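Side-chain contacts in cytoplasmic protein (Cryptococcus neoformans var. grubii serotype A, PDB 7LPO), which probably hydrolyses the beta-glucosidic bond of steryl glucosides, as a fungal sterylglucosidase of glycosyl hydrolase family 5: residues D583-N586 with G587-L590; A177-H180 with C181-P184; G544-S547 with S548-K551. All blocks are in the same frame, centred on the assembly; numbering follows the deposited sequence.

Contact 1 of 3, residues D583-N586 with G587-L590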
ATOM      1  N   ASP A 583      -2.207  15.074   1.149  1.00 14.44           N
ATOM      2  CA  ASP A 583      -1.672  14.218   2.197  1.00 14.39           C
ATOM      3  C   ASP A 583      -0.243  14.632   2.621  1.00 14.42           C
ATOM      4  O   ASP A 583       0.336  13.900   3.422  1.00 14.39           O
ATOM      5  CB  ASP A 583      -1.653  12.750   1.749  1.00 14.36           C
ATOM      6  CG  ASP A 583      -3.048  12.176   1.491  1.00 16.61           C
ATOM      7  OD1 ASP A 583      -4.066  12.758   1.939  1.00 15.61           O
ATOM      8  OD2 ASP A 583      -3.119  11.116   0.829  1.00 14.31           O
ATOM      9  N   ASN A 584       0.281  15.737   2.082  1.00 16.62           N
ATOM     10  CA  ASN A 584       1.621  16.229   2.399  1.00 18.02           C
ATOM     11  C   ASN A 584       2.697  15.282   1.883  1.00 17.10           C
ATOM     12  O   ASN A 584       3.748  15.122   2.509  1.00 15.27           O
ATOM     13  CB  ASN A 584       1.802  16.452   3.902  1.00 23.24           C
ATOM     14  CG  ASN A 584       0.843  17.472   4.452  1.00 27.49           C
ATOM     15  OD1 ASN A 584       0.887  18.635   4.069  1.00 29.16           O
ATOM     16  ND2 ASN A 584      -0.050  17.040   5.339  1.00 28.35           N
ATOM     17  N   TRP A 585       2.443  14.665   0.727  1.00 16.48           N
ATOM     18  CA  TRP A 585       3.372  13.689   0.163  1.00 14.50           C
ATOM     19  C   TRP A 585       3.172  13.649  -1.352  1.00 16.30           C
ATOM     20  O   TRP A 585       2.224  13.023  -1.846  1.00 14.50           O
ATOM     21  CB  TRP A 585       3.151  12.326   0.796  1.00 14.44           C
ATOM     22  CG  TRP A 585       4.195  11.316   0.445  1.00 16.35           C
ATOM     23  CD1 TRP A 585       5.409  11.156   1.040  1.00 16.47           C
ATOM     24  CD2 TRP A 585       4.112  10.318  -0.579  1.00 16.68           C
ATOM     25  NE1 TRP A 585       6.092  10.120   0.449  1.00 15.15           N
ATOM     26  CE2 TRP A 585       5.319   9.590  -0.549  1.00 16.02           C
ATOM     27  CE3 TRP A 585       3.138   9.980  -1.529  1.00 17.45           C
ATOM     28  CZ2 TRP A 585       5.584   8.540  -1.430  1.00 16.33           C
ATOM     29  CZ3 TRP A 585       3.394   8.931  -2.399  1.00 17.89           C
ATOM     30  CH2 TRP A 585       4.611   8.221  -2.341  1.00 17.55           C
ATOM     31  N   ASN A 586       4.063  14.327  -2.072  1.00 14.58           N
ATOM     32  CA  ASN A 586       4.232  14.173  -3.513  1.00 14.74           C
ATOM     33  C   ASN A 586       2.986  14.555  -4.302  1.00 16.37           C
ATOM     34  O   ASN A 586       2.800  14.108  -5.440  1.00 17.50           O
ATOM     35  CB  ASN A 586       4.658  12.739  -3.854  1.00 14.59           C
ATOM     36  CG  ASN A 586       6.079  12.436  -3.411  1.00 14.60           C
ATOM     37  OD1 ASN A 586       6.869  13.350  -3.174  1.00 14.64           O
ATOM     38  ND2 ASN A 586       6.415  11.152  -3.318  1.00 14.57           N
ATOM     39  N   GLY A 587       2.143  15.404  -3.738  1.00 14.79           N
ATOM     40  CA  GLY A 587       0.962  15.852  -4.435  1.00 14.86           C
ATOM     41  C   GLY A 587      -0.214  14.913  -4.344  1.00 14.75           C
ATOM     42  O   GLY A 587      -1.254  15.203  -4.940  1.00 17.10           O
ATOM     43  N   GLU A 588      -0.091  13.806  -3.623  1.00 15.35           N
ATOM     44  CA  GLU A 588      -1.205  12.884  -3.459  1.00 14.48           C
ATOM     45  C   GLU A 588      -2.201  13.413  -2.436  1.00 14.46           C
ATOM     46  O   GLU A 588      -1.838  14.078  -1.460  1.00 14.47           O
ATOM     47  CB  GLU A 588      -0.706  11.511  -3.021  1.00 14.44           C
ATOM     48  CG  GLU A 588       0.047  10.786  -4.109  1.00 14.64           C
ATOM     49  CD  GLU A 588       0.155   9.300  -3.858  1.00 15.88           C
ATOM     50  OE1 GLU A 588      -0.238   8.840  -2.764  1.00 16.84           O
ATOM     51  OE2 GLU A 588       0.658   8.596  -4.754  1.00 18.33           O
ATOM     52  N   ASP A 589      -3.475  13.092  -2.660  1.00 14.53           N
ATOM     53  CA  ASP A 589      -4.536  13.545  -1.761  1.00 14.51           C
ATOM     54  C   ASP A 589      -5.612  12.457  -1.773  1.00 14.91           C
ATOM     55  O   ASP A 589      -6.628  12.547  -2.464  1.00 14.47           O
ATOM     56  CB  ASP A 589      -5.095  14.905  -2.180  1.00 17.22           C
ATOM     57  CG  ASP A 589      -6.106  15.460  -1.187  1.00 19.59           C
ATOM     58  OD1 ASP A 589      -6.582  14.704  -0.316  1.00 19.50           O
ATOM     59  OD2 ASP A 589      -6.426  16.661  -1.287  1.00 21.58           O
ATOM     60  N   LEU A 590      -5.379  11.412  -0.982  1.00 15.08           N
ATOM     61  CA  LEU A 590      -6.257  10.253  -0.965  1.00 16.15           C
ATOM     62  C   LEU A 590      -6.919  10.048   0.385  1.00 17.06           C
ATOM     63  O   LEU A 590      -7.560   9.016   0.591  1.00 19.08           O
ATOM     64  CB  LEU A 590      -5.482   8.991  -1.358  1.00 16.73           C
ATOM     65  CG  LEU A 590      -5.270   8.790  -2.861  1.00 18.30           C
ATOM     66  CD1 LEU A 590      -3.987   9.455  -3.312  1.00 17.34           C
ATOM     67  CD2 LEU A 590      -5.239   7.296  -3.221  1.00 21.20           C
TER
HETATM   68  O   HOH W   1      -1.197   9.317  -0.210  1.00 14.31           O
HETATM   69  O   HOH W   2       0.475  15.562  -1.174  1.00 19.50           O

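Contact 2 of 3, residues A177-H180 with C181-P184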
ATOM      1  N   ALA A 177      17.089  10.766  -9.231  1.00 15.03           N
ATOM      2  CA  ALA A 177      15.803  10.722  -8.554  1.00 14.96           C
ATOM      3  C   ALA A 177      15.197  12.115  -8.620  1.00 14.99           C
ATOM      4  O   ALA A 177      15.922  13.116  -8.648  1.00 15.04           O
ATOM      5  CB  ALA A 177      15.937  10.267  -7.098  1.00 14.91           C
ATOM      6  N   TYR A 178      13.864  12.174  -8.644  1.00 15.87           N
ATOM      7  CA  TYR A 178      13.135  13.433  -8.579  1.00 15.80           C
ATOM      8  C   TYR A 178      12.551  13.554  -7.178  1.00 16.88           C
ATOM      9  O   TYR A 178      11.693  12.756  -6.786  1.00 17.54           O
ATOM     10  CB  TYR A 178      12.033  13.511  -9.631  1.00 18.45           C
ATOM     11  CG  TYR A 178      12.536  13.610 -11.043  1.00 22.22           C
ATOM     12  CD1 TYR A 178      13.597  14.450 -11.368  1.00 23.42           C
ATOM     13  CD2 TYR A 178      11.951  12.857 -12.061  1.00 23.05           C
ATOM     14  CE1 TYR A 178      14.072  14.533 -12.658  1.00 23.31           C
ATOM     15  CE2 TYR A 178      12.408  12.946 -13.363  1.00 22.51           C
ATOM     16  CZ  TYR A 178      13.466  13.784 -13.652  1.00 24.28           C
ATOM     17  OH  TYR A 178      13.929  13.882 -14.940  1.00 25.54           O
ATOM     18  N   LEU A 179      13.022  14.542  -6.431  1.00 15.09           N
ATOM     19  CA  LEU A 179      12.529  14.834  -5.096  1.00 16.63           C
ATOM     20  C   LEU A 179      11.550  15.995  -5.174  1.00 17.35           C
ATOM     21  O   LEU A 179      11.840  17.014  -5.809  1.00 18.58           O
ATOM     22  CB  LEU A 179      13.679  15.196  -4.158  1.00 21.31           C
ATOM     23  CG  LEU A 179      14.506  14.056  -3.574  1.00 25.65           C
ATOM     24  CD1 LEU A 179      14.863  13.024  -4.610  1.00 28.73           C
ATOM     25  CD2 LEU A 179      15.766  14.651  -2.934  1.00 25.65           C
ATOM     26  N   HIS A 180      10.408  15.848  -4.509  1.00 16.48           N
ATOM     27  CA  HIS A 180       9.414  16.910  -4.509  1.00 14.87           C
ATOM     28  C   HIS A 180      10.012  18.240  -4.055  1.00 14.99           C
ATOM     29  O   HIS A 180       9.755  19.291  -4.657  1.00 14.97           O
ATOM     30  CB  HIS A 180       8.255  16.509  -3.604  1.00 14.80           C
ATOM     31  CG  HIS A 180       7.071  17.410  -3.717  1.00 14.81           C
ATOM     32  ND1 HIS A 180       5.986  17.322  -2.872  1.00 14.76           N
ATOM     33  CD2 HIS A 180       6.796  18.411  -4.585  1.00 14.86           C
ATOM     34  CE1 HIS A 180       5.094  18.235  -3.213  1.00 14.78           C
ATOM     35  NE2 HIS A 180       5.558  18.906  -4.252  1.00 14.84           N
ATOM     36  N   CYS A 181      10.820  18.218  -3.003  1.00 15.09           N
ATOM     37  CA  CYS A 181      11.339  19.463  -2.449  1.00 19.68           C
ATOM     38  C   CYS A 181      12.474  20.066  -3.271  1.00 21.35           C
ATOM     39  O   CYS A 181      12.862  21.205  -2.997  1.00 21.18           O
ATOM     40  CB  CYS A 181      11.805  19.239  -1.007  1.00 18.59           C
ATOM     41  SG  CYS A 181      13.341  18.309  -0.856  1.00 18.28           S
ATOM     42  N   GLU A 182      13.002  19.354  -4.274  1.00 22.72           N
ATOM     43  CA  GLU A 182      14.025  19.900  -5.160  1.00 20.07           C
ATOM     44  C   GLU A 182      13.547  19.924  -6.607  1.00 18.02           C
ATOM     45  O   GLU A 182      14.350  19.822  -7.537  1.00 16.36           O
ATOM     46  CB  GLU A 182      15.332  19.113  -5.037  1.00 21.90           C
ATOM     47  CG  GLU A 182      15.905  19.104  -3.616  1.00 24.65           C
ATOM     48  CD  GLU A 182      17.331  18.553  -3.527  1.00 26.27           C
ATOM     49  OE1 GLU A 182      17.805  17.926  -4.498  1.00 27.16           O
ATOM     50  OE2 GLU A 182      17.981  18.746  -2.474  1.00 26.52           O
ATOM     51  N   TRP A 183      12.239  20.035  -6.811  1.00 19.97           N
ATOM     52  CA  TRP A 183      11.686  20.117  -8.157  1.00 21.99           C
ATOM     53  C   TRP A 183      11.311  21.554  -8.472  1.00 22.76           C
ATOM     54  O   TRP A 183      10.661  22.199  -7.641  1.00 22.46           O
ATOM     55  CB  TRP A 183      10.445  19.231  -8.296  1.00 23.58           C
ATOM     56  CG  TRP A 183       9.816  19.395  -9.638  1.00 23.58           C
ATOM     57  CD1 TRP A 183       8.974  20.396 -10.039  1.00 25.40           C
ATOM     58  CD2 TRP A 183      10.006  18.550 -10.776  1.00 25.50           C
ATOM     59  NE1 TRP A 183       8.634  20.226 -11.360  1.00 27.77           N
ATOM     60  CE2 TRP A 183       9.246  19.092 -11.831  1.00 27.36           C
ATOM     61  CE3 TRP A 183      10.748  17.387 -11.006  1.00 26.82           C
ATOM     62  CZ2 TRP A 183       9.206  18.512 -13.090  1.00 28.69           C
ATOM     63  CZ3 TRP A 183      10.701  16.809 -12.255  1.00 28.35           C
ATOM     64  CH2 TRP A 183       9.933  17.369 -13.282  1.00 29.66           C
ATOM     65  N   PRO A 184      11.654  22.093  -9.657  1.00 24.63           N
ATOM     66  CA  PRO A 184      12.385  21.437 -10.752  1.00 25.15           C
ATOM     67  C   PRO A 184      13.895  21.474 -10.565  1.00 28.19           C
ATOM     68  O   PRO A 184      14.637  20.871 -11.331  1.00 33.17           O
ATOM     69  CB  PRO A 184      11.975  22.252 -11.986  1.00 25.03           C
ATOM     70  CG  PRO A 184      11.750  23.642 -11.448  1.00 23.36           C
ATOM     71  CD  PRO A 184      11.284  23.483  -9.996  1.00 23.19           C
TER
HETATM   72  O   HOH W   3      13.593  16.897  -8.367  1.00 40.56           O

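Contact 3 of 3, residues G544-S547 with S548-K551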
ATOM      1  N   GLY A 544     -17.377  21.823  -2.147  1.00 26.73           N
ATOM      2  CA  GLY A 544     -18.163  20.897  -1.396  1.00 29.24           C
ATOM      3  C   GLY A 544     -18.884  19.857  -2.209  1.00 33.32           C
ATOM      4  O   GLY A 544     -19.419  18.968  -1.624  1.00 38.13           O
ATOM      5  N   ASP A 545     -18.856  19.936  -3.535  1.00 81.17           N
ATOM      6  CA  ASP A 545     -19.539  19.003  -4.359  1.00 88.55           C
ATOM      7  C   ASP A 545     -18.535  17.912  -4.684  1.00 81.88           C
ATOM      8  O   ASP A 545     -17.711  18.089  -5.540  1.00 81.37           O
ATOM      9  CB  ASP A 545     -20.017  19.665  -5.646  1.00 98.47           C
ATOM     10  CG  ASP A 545     -20.702  18.700  -6.565  1.00105.13           C
ATOM     11  OD1 ASP A 545     -20.916  17.594  -6.139  1.00108.21           O
ATOM     12  OD2 ASP A 545     -21.027  19.027  -7.685  1.00104.65           O
ATOM     13  N   TYR A 546     -18.679  16.745  -4.065  1.00 24.55           N
ATOM     14  CA  TYR A 546     -17.792  15.640  -4.305  1.00 21.31           C
ATOM     15  C   TYR A 546     -18.385  14.510  -5.173  1.00 18.72           C
ATOM     16  O   TYR A 546     -17.974  13.393  -5.064  1.00 17.11           O
ATOM     17  CB  TYR A 546     -17.328  15.071  -2.978  1.00 21.96           C
ATOM     18  CG  TYR A 546     -16.341  15.908  -2.260  1.00 20.61           C
ATOM     19  CD1 TYR A 546     -15.016  15.873  -2.608  1.00 21.74           C
ATOM     20  CD2 TYR A 546     -16.722  16.750  -1.249  1.00 20.12           C
ATOM     21  CE1 TYR A 546     -14.098  16.637  -1.956  1.00 21.74           C
ATOM     22  CE2 TYR A 546     -15.809  17.522  -0.588  1.00 19.84           C
ATOM     23  CZ  TYR A 546     -14.491  17.459  -0.946  1.00 20.07           C
ATOM     24  OH  TYR A 546     -13.569  18.189  -0.322  1.00 19.54           O
ATOM     25  N   SER A 547     -19.376  14.843  -5.985  1.00 16.10           N
ATOM     26  CA  SER A 547     -20.044  13.928  -6.905  1.00 16.84           C
ATOM     27  C   SER A 547     -19.062  13.040  -7.661  1.00 16.94           C
ATOM     28  O   SER A 547     -19.272  11.828  -7.785  1.00 17.84           O
ATOM     29  CB  SER A 547     -20.887  14.719  -7.911  1.00 17.76           C
ATOM     30  OG  SER A 547     -21.835  15.549  -7.274  1.00 20.76           O
ATOM     31  N   SER A 548     -18.027  13.642  -8.254  1.00 17.99           N
ATOM     32  CA  SER A 548     -17.084  12.854  -9.047  1.00 17.37           C
ATOM     33  C   SER A 548     -16.250  11.927  -8.168  1.00 16.11           C
ATOM     34  O   SER A 548     -16.047  10.753  -8.503  1.00 15.15           O
ATOM     35  CB  SER A 548     -16.179  13.777  -9.854  1.00 20.45           C
ATOM     36  OG  SER A 548     -16.877  14.278 -10.975  1.00 24.76           O
ATOM     37  N   GLN A 549     -15.745  12.434  -7.045  1.00 14.44           N
ATOM     38  CA  GLN A 549     -14.997  11.574  -6.138  1.00 14.40           C
ATOM     39  C   GLN A 549     -15.869  10.426  -5.644  1.00 14.67           C
ATOM     40  O   GLN A 549     -15.398   9.286  -5.491  1.00 14.32           O
ATOM     41  CB  GLN A 549     -14.471  12.402  -4.971  1.00 14.40           C
ATOM     42  CG  GLN A 549     -13.383  13.408  -5.363  1.00 14.44           C
ATOM     43  CD  GLN A 549     -13.931  14.754  -5.821  1.00 14.49           C
ATOM     44  OE1 GLN A 549     -15.081  14.864  -6.250  1.00 14.50           O
ATOM     45  NE2 GLN A 549     -13.094  15.789  -5.744  1.00 14.53           N
ATOM     46  N   GLN A 550     -17.160  10.706  -5.429  1.00 15.24           N
ATOM     47  CA  GLN A 550     -18.081   9.703  -4.916  1.00 17.97           C
ATOM     48  C   GLN A 550     -18.274   8.563  -5.914  1.00 18.89           C
ATOM     49  O   GLN A 550     -18.205   7.389  -5.544  1.00 18.82           O
ATOM     50  CB  GLN A 550     -19.414  10.360  -4.590  1.00 20.77           C
ATOM     51  CG  GLN A 550     -20.440   9.429  -3.998  1.00 22.71           C
ATOM     52  CD  GLN A 550     -21.586  10.175  -3.348  1.00 23.34           C
ATOM     53  OE1 GLN A 550     -22.744   9.899  -3.634  1.00 24.48           O
ATOM     54  NE2 GLN A 550     -21.272  11.123  -2.481  1.00 24.95           N
ATOM     55  N   LYS A 551     -18.520   8.893  -7.184  1.00 18.12           N
ATOM     56  CA  LYS A 551     -18.658   7.846  -8.192  1.00 18.42           C
ATOM     57  C   LYS A 551     -17.385   7.013  -8.299  1.00 17.50           C
ATOM     58  O   LYS A 551     -17.436   5.778  -8.333  1.00 19.61           O
ATOM     59  CB  LYS A 551     -19.006   8.462  -9.549  1.00 21.11           C
ATOM     60  CG  LYS A 551     -20.375   9.121  -9.626  1.00 24.90           C
ATOM     61  CD  LYS A 551     -20.694   9.515 -11.062  1.00 31.24           C
ATOM     62  CE  LYS A 551     -21.484  10.806 -11.147  1.00 36.85           C
ATOM     63  NZ  LYS A 551     -22.726  10.758 -10.321  1.00 41.11           N
TER
HETATM   64  O   HOH W   4     -16.865  16.408  -7.979  1.00 19.97           O
HETATM   65  O   HOH W   5     -22.127  11.035  -7.057  1.00 31.21           O

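Contact 1 of 3, residues D583-N586 with G587-L590
Asp-583 is joined to the 587-590 segment at both its ends. Its backbone N donates to Glu-588 O over 2.8 Å, lying in the carbonyl plane, while its carboxylate OD2 accepts from Leu-590 N at 2.9 Å. That second bond is straight (170° at the hydrogen) although the donor stands 39° out of the carboxylate plane. OD2 also accepts a hydrogen bond from water 1, which donates a second one to Glu-588 OE1 at 2.8 Å, so one water serves two acidic groups. Water 2 instead relays between backbone groups, accepting from Trp-585 N at 2.9 Å and donating to Glu-588 O. The turn itself is closed by Glu-588 N on Trp-585 O at 3.0 Å. Asp-583 OD1 and Asp-589 OD1 come within 3.9 Å of each other; both accept from Asn-577 ND2, Tyr-534 OH bonds Asp-589 OD2, and Arg-660 forms a salt bridge with Asp-589, which probably eases the repulsion. With CG of Trp-585 anti to its N, the indole runs alongside Glu-588, presenting edge atom CZ3 to CD at 3.6 Å with ring and carboxylate planes 78° apart. The indole NE1 is satisfied by Gly-153 O. Glu-588 OE1 additionally bonds a Tris molecule, so this type I' beta turn from Trp-585 to Glu-588, in the long loop after strand 567-570, places Glu-588 beside the bound Tris, which probably marks a pocket.

Contact 2 of 3, residues A177-H180 with C181-P184
A single 3-10-like turn within the long loop between helices 159-163 and 206-221 brings Tyr-178 against Trp-183 in an edge-to-face aromatic pair. The ring planes stand at 88° and the centroids of the phenol and the six-membered indole ring are 5.2 Å apart, which identifies a T-shaped stack. Trp-183 supplies the edge: its CZ3 sits over the centre of the tyrosine face, nearest to Tyr-178 CD1 at 3.8 Å. The indole reaches that place because its CG is anti to the backbone N (chi1 176°), while Trp-183 CB rests 3.6 Å from Leu-179 O. Evidence for the turn is the bond from Glu-182 N to Leu-179 O, 3.0 Å long but bent to 146°, its donor standing well above the carbonyl plane. A weak bond follows from Trp-183 N to His-180 O at 3.4 Å. Water 3 donates to Leu-179 O at 3.1 Å and, weakly, to Glu-182 O, giving the first carbonyl a second donor. The side chains of Leu-179 and Glu-182 run side by side, CD2 to OE1 4.2 Å; the carboxylate is held by Thr-172, Trp-62 and a salt bridge to Arg-58. His-180 stacks on Phe-194, whose ring also meets Trp-183 edge-to-face. The arrangement is thus a tight turn packed into an aromatic cluster, in a loop of the family 5 glycoside hydrolase domain.

Contact 3 of 3, residues G544-S547 with S548-K551
The backbone enters helix 547-559 at Tyr-546, the N-cap residue, whose O accepts from Gln-550 N at 2.8 Å in a bond running nearly along the C=O axis (167° at the oxygen). The next bond in the helix follows, Lys-551 N to Ser-547 O at 3.1 Å. Against this start Tyr-546 and Gln-549 pack their side chains: CD of the amide lies at the edge of the phenol ring, 3.6 Å from Tyr-546 CD1, and the ring and amide planes are turned 65° apart. A bend at chi2 (87°) folds the glutamine back toward the cap residue, which leaves OE1 3.4 Å from Tyr-546 CA. That oxygen is served by water 4, which donates to Gln-549 OE1 and Asp-545 O while accepting from Ser-548 N at 3.0 Å; one water thereby engages an N-H of the first turn. The other amide end, NE2, donates to Tyr-526 O.

Asp-545 closes an Asx turn just before the helix. Its OD1 accepts from Ser-547 N at 3.2 Å, met from above the carboxylate plane, and from Ser-547 OG through the syn lone pair. The aspartate is poorly ordered and touches a crystal neighbour, so the details of this pair deserve caution. On the helix flank Gln-550 CB sits 3.4 Å from Tyr-546 O, and Lys-551 lays its CG 3.5 Å from Ser-547 O, an oxygen that water 5 also reaches.

Around this surface corner, Tyr-546 extends to a hydrogen bond with Asp-597 and packs on the loop residues Ala-533, Tyr-534 and Arg-660. Ser-548 and Gln-549 touch Met-528 of helix 528-531, while Gln-550 rests on Ala-663 and Ala-664 of helix 662-665, so the start of helix 547-559 touches both short helices.

Contacts 1 and 2 are buried, whereas contact 3 lies largely at the surface. The first two occupy different loops but meet directly: Asn-586 OD1 approaches His-180 CB to 3.5 Å, and Ser-55 hydrogen-bonds to residues of both. Contact 3 is about 7 Å from contact 1 by nearest atoms and about 19 Å from contact 2, yet Tyr-526, Tyr-534 and Arg-660 neighbour both 1 and 3. Chemistry follows location. Carboxylates and bridging waters dominate contact 1 beside the bound Tris; an aromatic T-stack distinguishes contact 2; contact 3 combines helix-start backbone bonds with amide and hydroxyl groups, and is the only one of the three on a regular helix.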